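Local coordinates for protein tyrosyl-DNA phosphodiesterase 2 (Danio rerio, PDB 4F1H) that belongs to the endonuclease/exonuclease/phosphatase family, has a DNase I-like fold, and is modelled here with bound DNA and a magnesium ion, at residues R96-A101 with R132-K137; S5-N10 with A225-E230; S106-Y111 with R211-A216. All blocks are in the same frame, centred on the assembly; numbering follows the deposited sequence.

Contact 1 (R96-A101 with R132-K137)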
# COMPACT_ATOMS: atom_id res chain seq x y z
N ARG B 96 8.92 -4.59 19.46
CA ARG B 96 8.36 -3.33 19.00
C ARG B 96 7.02 -3.04 19.69
O ARG B 96 6.30 -3.96 20.16
CB ARG B 96 8.20 -3.35 17.48
CG ARG B 96 9.50 -3.79 16.77
CD ARG B 96 10.72 -2.94 17.21
NE ARG B 96 11.99 -3.44 16.64
CZ ARG B 96 12.37 -3.27 15.37
NH1 ARG B 96 11.58 -2.64 14.52
NH2 ARG B 96 13.52 -3.77 14.94
N ASN B 97 6.71 -1.75 19.78
CA ASN B 97 5.49 -1.35 20.45
C ASN B 97 5.07 0.04 19.96
O ASN B 97 5.72 0.64 19.07
CB ASN B 97 5.63 -1.41 21.98
CG ASN B 97 6.81 -0.60 22.52
OD1 ASN B 97 7.30 0.38 21.89
ND2 ASN B 97 7.31 -1.02 23.70
N LEU B 98 3.99 0.55 20.53
CA LEU B 98 3.53 1.89 20.16
C LEU B 98 3.56 2.75 21.42
O LEU B 98 2.87 2.45 22.37
CB LEU B 98 2.11 1.77 19.60
CG LEU B 98 1.42 3.06 19.19
CD1 LEU B 98 2.25 3.84 18.14
CD2 LEU B 98 0.03 2.75 18.63
N LEU B 99 4.38 3.80 21.43
CA LEU B 99 4.52 4.68 22.60
C LEU B 99 3.71 5.95 22.33
O LEU B 99 3.89 6.60 21.29
CB LEU B 99 6.00 5.02 22.80
CG LEU B 99 6.40 6.11 23.82
CD1 LEU B 99 5.91 5.80 25.26
CD2 LEU B 99 7.94 6.31 23.76
N ILE B 100 2.80 6.30 23.24
CA ILE B 100 1.87 7.41 23.03
C ILE B 100 2.03 8.36 24.20
O ILE B 100 2.05 7.92 25.34
CB ILE B 100 0.42 6.88 23.02
CG1 ILE B 100 0.19 5.99 21.79
CG2 ILE B 100 -0.60 8.06 23.06
CD1 ILE B 100 -1.06 5.13 21.83
N ALA B 101 2.18 9.66 23.94
CA ALA B 101 2.16 10.70 24.98
C ALA B 101 1.11 11.72 24.61
O ALA B 101 1.10 12.24 23.49
CB ALA B 101 3.53 11.40 25.13
N ARG B 132 -1.52 -1.60 10.89
CA ARG B 132 -2.97 -1.52 11.11
C ARG B 132 -3.31 -1.04 12.52
O ARG B 132 -4.23 -0.22 12.68
CB ARG B 132 -3.62 -2.89 10.88
CG ARG B 132 -3.64 -3.29 9.43
CD ARG B 132 -4.32 -4.66 9.35
NE ARG B 132 -4.16 -5.22 8.02
CZ ARG B 132 -4.93 -4.89 6.98
NH1 ARG B 132 -5.93 -4.02 7.15
NH2 ARG B 132 -4.71 -5.45 5.80
N VAL B 133 -2.55 -1.50 13.52
CA VAL B 133 -2.75 -1.06 14.91
C VAL B 133 -2.49 0.44 15.03
O VAL B 133 -3.28 1.17 15.67
CB VAL B 133 -1.88 -1.86 15.90
CG1 VAL B 133 -1.93 -1.22 17.31
CG2 VAL B 133 -2.34 -3.30 15.96
N VAL B 134 -1.40 0.92 14.39
CA VAL B 134 -1.10 2.37 14.41
C VAL B 134 -2.22 3.21 13.82
O VAL B 134 -2.67 4.18 14.43
CB VAL B 134 0.22 2.71 13.69
CG1 VAL B 134 0.42 4.23 13.60
CG2 VAL B 134 1.39 2.05 14.43
N LEU B 135 -2.68 2.81 12.63
CA LEU B 135 -3.68 3.63 11.94
C LEU B 135 -5.01 3.60 12.69
O LEU B 135 -5.72 4.62 12.74
CB LEU B 135 -3.83 3.21 10.46
CG LEU B 135 -2.56 3.31 9.61
CD1 LEU B 135 -2.83 2.66 8.24
CD2 LEU B 135 -2.10 4.78 9.45
N GLN B 136 -5.33 2.46 13.31
CA GLN B 136 -6.55 2.38 14.11
C GLN B 136 -6.48 3.31 15.31
O GLN B 136 -7.47 3.98 15.64
CB GLN B 136 -6.85 0.95 14.56
CG GLN B 136 -8.22 0.83 15.26
CD GLN B 136 -9.39 1.23 14.35
OE1 GLN B 136 -9.30 1.15 13.12
NE2 GLN B 136 -10.49 1.66 14.96
N LYS B 137 -5.30 3.41 15.95
CA LYS B 137 -5.17 4.30 17.10
C LYS B 137 -5.22 5.76 16.67
O LYS B 137 -5.74 6.60 17.41
CB LYS B 137 -3.87 4.02 17.86
CG LYS B 137 -3.82 2.65 18.50
CD LYS B 137 -4.81 2.52 19.64
CE LYS B 137 -4.86 1.06 20.12
NZ LYS B 137 -5.84 0.81 21.21
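Leu98 of strand 97-105 packs against Val134 and Lys137 of helix 124-140, where the helix lies over the outer face of one sheet of the DNase I-like fold. The helix is the crossover of a beta-alpha-beta unit whose parallel strands, 108-114 and 145-150, are neighbours in that sheet. Strand 97-105 lies next to strand 108-114. The two segments come nearest at Leu98 and Val134, with their CA atoms 7.4 Å apart.

Leu98 meets the helix with both of its methyl groups. CD1 of Leu98 lies 4.2 Å from CG2 of Val134. CD2 of Leu98 reaches the stem of Lys137, 3.9 Å from Lys137 CG and 4.2 Å from Lys137 CB. CG of Leu98 lies opposite the backbone N (chi1 178°), which carries the fork of the side chain out toward the helix. The Lys137 chain bends at CB-CG (chi2 -69°). CB and CG stay against Leu98 CD2 while the rest of the chain leads off. Leu98 and Lys137 also share Met113 of strand 108-114 as a neighbour, so the patch spans two adjacent strands.

On the other face of the strand, Leu99 packs on Thr70 and Ile72 of strand 69-75, which belongs to the second sheet. At the start of the segment Arg96, held by Tyr68 OH, Ser119 OG and the His116 carbonyl, packs on a thymine base of the bound DNA.

No hydrogen bond joins the segments. The contact is apolar, and the lysine contributes through its hydrocarbon stem rather than its charge.

Contact 2 (S5-N10 with A225-E230)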
# COMPACT_ATOMS: atom_id res chain seq x y z
N SER B 5 6.95 22.22 16.24
CA SER B 5 8.04 21.60 15.46
C SER B 5 8.41 20.26 16.06
O SER B 5 8.35 20.07 17.28
CB SER B 5 9.29 22.48 15.43
OG SER B 5 9.78 22.69 16.73
N ILE B 6 8.85 19.33 15.21
CA ILE B 6 9.23 18.00 15.70
C ILE B 6 10.48 17.53 15.00
O ILE B 6 10.80 18.03 13.92
CB ILE B 6 8.11 16.94 15.47
CG1 ILE B 6 7.99 16.61 13.97
CG2 ILE B 6 6.78 17.40 16.05
CD1 ILE B 6 7.07 15.43 13.68
N ILE B 7 11.21 16.59 15.61
CA ILE B 7 12.26 15.87 14.92
C ILE B 7 11.93 14.40 15.13
O ILE B 7 11.49 14.06 16.21
CB ILE B 7 13.65 16.18 15.48
CG1 ILE B 7 14.10 17.55 14.92
CG2 ILE B 7 14.69 15.05 15.14
CD1 ILE B 7 15.49 17.99 15.37
N SER B 8 12.10 13.56 14.12
CA SER B 8 11.97 12.11 14.31
C SER B 8 13.25 11.49 13.76
O SER B 8 13.73 11.85 12.67
CB SER B 8 10.77 11.55 13.53
OG SER B 8 10.62 10.14 13.74
N TRP B 9 13.83 10.56 14.50
CA TRP B 9 15.14 10.01 14.08
C TRP B 9 15.39 8.64 14.67
O TRP B 9 15.33 8.46 15.90
CB TRP B 9 16.24 10.97 14.51
CG TRP B 9 17.49 10.99 13.66
CD1 TRP B 9 17.98 10.00 12.84
CD2 TRP B 9 18.37 12.11 13.53
NE1 TRP B 9 19.16 10.45 12.22
CE2 TRP B 9 19.42 11.72 12.66
CE3 TRP B 9 18.41 13.37 14.11
CZ2 TRP B 9 20.47 12.58 12.30
CZ3 TRP B 9 19.49 14.25 13.76
CH2 TRP B 9 20.49 13.82 12.86
N ASN B 10 15.73 7.67 13.82
CA ASN B 10 16.26 6.40 14.31
C ASN B 10 17.77 6.62 14.49
O ASN B 10 18.49 6.86 13.51
CB ASN B 10 15.95 5.29 13.27
CG ASN B 10 16.55 3.95 13.65
OD1 ASN B 10 17.62 3.90 14.25
ND2 ASN B 10 15.89 2.87 13.27
N ALA B 225 12.36 19.09 6.42
CA ALA B 225 13.73 18.92 5.92
C ALA B 225 14.33 17.64 6.45
O ALA B 225 14.00 17.22 7.58
CB ALA B 225 14.58 20.10 6.37
N LEU B 226 15.22 17.03 5.67
CA LEU B 226 15.99 15.91 6.19
C LEU B 226 17.29 16.42 6.74
O LEU B 226 17.95 17.28 6.14
CB LEU B 226 16.24 14.86 5.12
CG LEU B 226 14.98 14.31 4.49
CD1 LEU B 226 15.35 13.19 3.46
CD2 LEU B 226 14.02 13.74 5.58
N ILE B 227 17.66 15.93 7.91
CA ILE B 227 18.85 16.42 8.64
C ILE B 227 19.81 15.27 8.94
O ILE B 227 19.45 14.09 8.81
CB ILE B 227 18.47 17.18 9.93
CG1 ILE B 227 17.63 16.30 10.88
CG2 ILE B 227 17.70 18.46 9.60
CD1 ILE B 227 17.25 17.06 12.23
N GLY B 228 21.03 15.61 9.34
CA GLY B 228 22.05 14.62 9.65
C GLY B 228 22.90 14.22 8.47
O GLY B 228 23.66 13.26 8.57
N MET B 229 22.77 14.92 7.36
CA MET B 229 23.43 14.50 6.15
C MET B 229 24.76 15.23 5.99
O MET B 229 25.05 15.78 4.92
CB MET B 229 22.50 14.77 4.97
CG MET B 229 21.40 15.86 5.24
SD MET B 229 19.92 15.01 4.73
CE MET B 229 20.44 14.72 3.05
N GLU B 230 25.53 15.27 7.08
CA GLU B 230 26.90 15.77 7.08
C GLU B 230 27.72 14.92 8.06
O GLU B 230 27.26 14.61 9.17
CB GLU B 230 26.84 17.23 7.53
CG GLU B 230 28.12 18.00 7.45
CD GLU B 230 27.90 19.41 7.95
OE1 GLU B 230 28.30 19.70 9.11
OE2 GLU B 230 27.29 20.21 7.20
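The CA of Gly228 sits directly against the six-membered ring of Trp9, with no side chain between backbone and indole. Gly228 CA is 3.7 Å from Trp9 CH2 and also 3.7 Å from Trp9 CZ2. The chain turns there with a positive phi of 90°, just after strand 220-227 ends. The backbone before it is close as well: the carbonyl O of Ile227 lies 3.9 Å from Trp9 CZ2.

Ile227 fills the angle between Trp9 and Ile7. Its CD1 touches Ile7 CD1 at 3.7 Å and Trp9 CZ3 at 3.9 Å. CG1 of Ile227 is wedged between its own N and C (chi1 57°), and the chain runs on extended from there to bring CD1 to both partners. The two isoleucines cross at about a right angle and meet through their terminal methyls.

In the DNase I-like fold these strands belong to one sheet but are not direct neighbours. Strand 243-249 lies between them and is antiparallel to both, and the CA atoms of Ile7 and Ile227 are 9.1 Å apart. The contact therefore bridges over the middle strand by side chains, without a hydrogen bond. Helix 19-33 covers the patch: Tyr29 and Tyr33 pack on Ile227, Leu26 packs on Trp9, and the rings of Trp9 and Tyr29 meet edge-to-face.

Trp9 NE1 is satisfied by the carbonyl O of His241, which helps hold the indole in its rotation. The next residue, Asn10, donates from ND2 to Asp152 OD2 and packs on a phosphate of the bound DNA.

Contact 3 (S106-Y111 with R211-A216)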
# COMPACT_ATOMS: atom_id res chain seq x y z
N SER B 106 0.10 25.03 24.14
CA SER B 106 -0.68 26.26 24.27
C SER B 106 -2.18 25.95 24.32
O SER B 106 -2.99 26.59 23.64
CB SER B 106 -0.35 27.23 23.12
OG SER B 106 0.86 27.92 23.39
N GLY B 107 -2.55 24.94 25.11
CA GLY B 107 -3.94 24.58 25.31
C GLY B 107 -4.57 23.61 24.32
O GLY B 107 -5.67 23.09 24.58
N GLN B 108 -3.89 23.35 23.20
CA GLN B 108 -4.42 22.42 22.20
C GLN B 108 -3.88 21.04 22.53
O GLN B 108 -2.68 20.90 22.72
CB GLN B 108 -3.96 22.83 20.79
CG GLN B 108 -4.24 21.78 19.72
CD GLN B 108 -5.71 21.50 19.52
OE1 GLN B 108 -6.50 22.42 19.25
NE2 GLN B 108 -6.10 20.21 19.62
N LYS B 109 -4.77 20.05 22.63
CA LYS B 109 -4.34 18.69 22.96
C LYS B 109 -3.62 18.11 21.75
O LYS B 109 -4.12 18.23 20.63
CB LYS B 109 -5.56 17.83 23.30
CG LYS B 109 -5.19 16.48 23.86
CD LYS B 109 -6.43 15.58 24.08
CE LYS B 109 -7.19 15.95 25.35
NZ LYS B 109 -8.42 15.08 25.48
N LEU B 110 -2.46 17.49 21.99
CA LEU B 110 -1.77 16.72 20.93
C LEU B 110 -1.71 15.28 21.39
O LEU B 110 -1.51 15.02 22.58
CB LEU B 110 -0.33 17.21 20.69
CG LEU B 110 -0.10 18.70 20.51
CD1 LEU B 110 1.40 18.90 20.22
CD2 LEU B 110 -0.98 19.26 19.40
N TYR B 111 -1.83 14.34 20.45
CA TYR B 111 -1.76 12.92 20.80
C TYR B 111 -0.53 12.45 20.01
O TYR B 111 -0.61 12.30 18.79
CB TYR B 111 -3.06 12.26 20.35
CG TYR B 111 -3.29 10.81 20.70
CD1 TYR B 111 -2.92 9.80 19.82
CD2 TYR B 111 -3.97 10.45 21.87
CE1 TYR B 111 -3.16 8.44 20.11
CE2 TYR B 111 -4.21 9.09 22.18
CZ TYR B 111 -3.82 8.10 21.29
OH TYR B 111 -4.06 6.76 21.59
N ARG B 211 -3.24 13.80 11.79
CA ARG B 211 -4.71 13.92 11.79
C ARG B 211 -5.10 15.18 12.56
O ARG B 211 -4.52 15.48 13.62
CB ARG B 211 -5.36 12.69 12.43
CG ARG B 211 -6.89 12.66 12.20
CD ARG B 211 -7.57 11.91 13.33
NE ARG B 211 -7.68 12.77 14.50
CZ ARG B 211 -8.21 12.40 15.66
NH1 ARG B 211 -8.29 13.27 16.64
NH2 ARG B 211 -8.63 11.16 15.83
N SER B 212 -6.03 15.98 12.02
CA SER B 212 -6.49 17.16 12.75
C SER B 212 -7.43 16.79 13.88
O SER B 212 -7.90 15.66 13.99
CB SER B 212 -7.20 18.14 11.82
OG SER B 212 -6.39 18.49 10.72
N ALA B 213 -7.70 17.79 14.73
CA ALA B 213 -8.74 17.68 15.76
C ALA B 213 -9.99 18.21 15.09
O ALA B 213 -9.91 19.19 14.34
CB ALA B 213 -8.39 18.59 16.94
N LYS B 214 -11.14 17.58 15.36
CA LYS B 214 -12.46 18.13 14.96
C LYS B 214 -12.82 19.46 15.63
O LYS B 214 -13.61 20.24 15.09
CB LYS B 214 -13.57 17.14 15.28
CG LYS B 214 -13.36 15.75 14.75
CD LYS B 214 -13.72 15.66 13.28
CE LYS B 214 -13.80 14.21 12.84
NZ LYS B 214 -14.21 14.04 11.42
N THR B 215 -12.24 19.70 16.81
CA THR B 215 -12.60 20.86 17.65
C THR B 215 -11.82 22.13 17.30
O THR B 215 -11.99 23.17 17.95
CB THR B 215 -12.35 20.52 19.13
OG1 THR B 215 -10.95 20.23 19.34
CG2 THR B 215 -13.19 19.30 19.54
N ALA B 216 -10.97 22.05 16.29
CA ALA B 216 -10.09 23.16 15.92
C ALA B 216 -10.00 23.23 14.40
O ALA B 216 -10.38 22.28 13.71
CB ALA B 216 -8.71 22.95 16.54
O HOH W 1 -8.99 22.29 20.47
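Gln108 of strand 108-114 meets Ala213 and Ala216, which bound a type I beta turn in the loop after strand 202-211. Strand 108-114 and strand 202-211, from whose end the loop leads off, belong to the same sheet of the DNase I-like fold, with strand 145-150 between them. The contact thus passes over the end of that middle strand.

The direct touches are van der Waals contacts. OE1 of Gln108 lies 3.5 Å from Ala216 CB, and NE2 of Gln108 is 3.9 Å from Ala213 CB. A bend at CB-CG (chi2 63°) helps bring the amide to the turn. Each polar atom brushes one alanine methyl while its hydrogen bonds lie with other partners.

No direct hydrogen bond crosses between the segments. Gln108 NE2 donates to the carbonyl O of Lys109 at 3.0 Å, nearly straight at 169° and close to the plane of the amide. A weak bond from NE2 to Asp144 O adds to the grip. At the end of strand 202-211, Arg211 NE donates to Ser212 O at 2.9 Å; NH1 bonds to the carbonyls of Pro142 and Ala145, and NH2 to that of Ala141. A salt bridge ties Lys109 NZ to Asp144 OD1.

One water supplies the polar link across the contact. It donates to Gln108 OE1 at 2.8 Å and lies 3.1 Å from Thr215 OG1, to which it is also hydrogen-bonded.

Contacts 1 and 3 both reach one sheet, through the neighbouring strands 97-105 and 108-114. Their centres are 18 Å apart, and they touch where Ile100 CD1 lies 3.4 Å from Tyr111 OH. Their segments alternate along the chain. Contact 2 belongs to the other sheet, on the far side of the chain's centre from contact 1. Its centre is 21 Å from that of contact 1 and 24 Å from that of contact 3, and it touches neither. Contacts 1 and 2 come within about 4 Å and 3 Å of the DNA by their nearest atoms. Contact 3 stays about 22 Å away. The Trp9 side chain of contact 2 is about 10 Å from the magnesium ion.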